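Taurine dioxygenase (Burkholderia ambifaria, PDB 5VN6) probably acts as an iron-dependent taurine dioxygenase of the TfdA family, a cupin-fold oxidoreductase, and binds a magnesium ion. Local coordinates at residues F37-I40 / R41-L44. Numbering follows the deposited sequence.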
# COMPACT_ATOMS: atom_id res chain seq x y z
N PHE A 37 -26.17 -15.11 10.27
CA PHE A 37 -24.77 -15.46 10.50
C PHE A 37 -24.20 -16.28 9.36
O PHE A 37 -23.03 -16.10 9.00
CB PHE A 37 -24.58 -16.23 11.81
CG PHE A 37 -23.14 -16.59 12.02
CD1 PHE A 37 -22.24 -15.61 12.37
CD2 PHE A 37 -22.68 -17.87 11.76
CE1 PHE A 37 -20.90 -15.90 12.52
CE2 PHE A 37 -21.34 -18.17 11.90
CZ PHE A 37 -20.45 -17.18 12.28
N ALA A 38 -24.98 -17.24 8.83
CA ALA A 38 -24.51 -18.04 7.71
C ALA A 38 -24.08 -17.17 6.53
O ALA A 38 -23.01 -17.38 5.95
CB ALA A 38 -25.61 -19.03 7.28
N GLU A 39 -24.90 -16.18 6.18
CA GLU A 39 -24.56 -15.30 5.07
C GLU A 39 -23.29 -14.50 5.35
O GLU A 39 -22.41 -14.39 4.48
CB GLU A 39 -25.73 -14.37 4.76
CG GLU A 39 -26.45 -14.70 3.46
CD GLU A 39 -25.59 -14.49 2.23
OE1 GLU A 39 -25.25 -15.49 1.57
OE2 GLU A 39 -25.25 -13.32 1.91
N ILE A 40 -23.17 -13.94 6.55
CA ILE A 40 -21.96 -13.21 6.92
C ILE A 40 -20.74 -14.11 6.78
O ILE A 40 -19.69 -13.69 6.27
CB ILE A 40 -22.09 -12.67 8.35
CG1 ILE A 40 -23.22 -11.63 8.43
CG2 ILE A 40 -20.76 -12.10 8.83
CD1 ILE A 40 -23.39 -11.01 9.81
N ARG A 41 -20.86 -15.36 7.24
CA ARG A 41 -19.76 -16.30 7.09
C ARG A 41 -19.44 -16.55 5.62
O ARG A 41 -18.26 -16.56 5.22
CB ARG A 41 -20.09 -17.61 7.80
CG ARG A 41 -19.09 -18.68 7.56
CD ARG A 41 -19.38 -19.91 8.41
NE ARG A 41 -18.43 -20.96 8.07
CZ ARG A 41 -18.53 -21.73 6.99
NH1 ARG A 41 -19.56 -21.59 6.17
NH2 ARG A 41 -17.61 -22.65 6.75
N THR A 42 -20.47 -16.76 4.80
CA THR A 42 -20.22 -16.93 3.37
C THR A 42 -19.50 -15.72 2.80
O THR A 42 -18.50 -15.86 2.10
CB THR A 42 -21.54 -17.19 2.64
OG1 THR A 42 -22.04 -18.49 3.01
CG2 THR A 42 -21.32 -17.17 1.15
N GLN A 43 -19.95 -14.51 3.17
CA GLN A 43 -19.31 -13.30 2.64
C GLN A 43 -17.87 -13.17 3.10
O GLN A 43 -17.00 -12.76 2.32
CB GLN A 43 -20.11 -12.05 3.02
CG GLN A 43 -21.52 -11.96 2.43
CD GLN A 43 -21.55 -11.99 0.90
OE1 GLN A 43 -20.64 -11.52 0.23
NE2 GLN A 43 -22.64 -12.51 0.35
N LEU A 44 -17.58 -13.52 4.36
CA LEU A 44 -16.20 -13.45 4.85
C LEU A 44 -15.27 -14.35 4.04
O LEU A 44 -14.15 -13.95 3.69
CB LEU A 44 -16.14 -13.81 6.34
CG LEU A 44 -14.75 -13.82 6.98
CD1 LEU A 44 -14.09 -12.44 7.08
CD2 LEU A 44 -14.77 -14.49 8.36
O HOH W 1 -22.24 -20.14 6.01
O HOH W 2 -24.77 -18.38 2.84
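Two successive turns of helix 34-47, which packs against strand 49-52 of the seven-stranded mixed sheet, meet here through i to i+4 pairs, with E39 and Q43 joined by their side chains. Amide NE2 of Q43 donates to OE2 of E39 over 3.1 Å, nearly straight at 165°. It reaches the syn side of the carboxylate from 23° out of its plane, while OE2 lies almost in the plane of the amide, and the two flat groups are turned 64° apart. Both chains bend at chi2, and the E39 carboxylate comes back to the Q43 amide. OE1 of E39 accepts from a water 3.2 Å away, and that water also lies 2.7 Å from OG1 of T42, a second link between the turns. On the next flank, carbonyl O of A38 takes the backbone N of T42 at 2.9 Å and a proton from a second water. This water in turn accepts from NH1 of R41 in the guanidinium plane, at 3.1 Å. The extended R41 chain carries NH2 to a salt bridge with E195. On the inner side I40 and L44 rest on L50, and F37 meets F69 edge-to-face. The helix is thus amphipathic: apolar side chains pack on strand 49-52 and the loop at F69, the amide N-H and the water on OE1 would favour E39 as a carboxylate, and E195 answers the charge of R41.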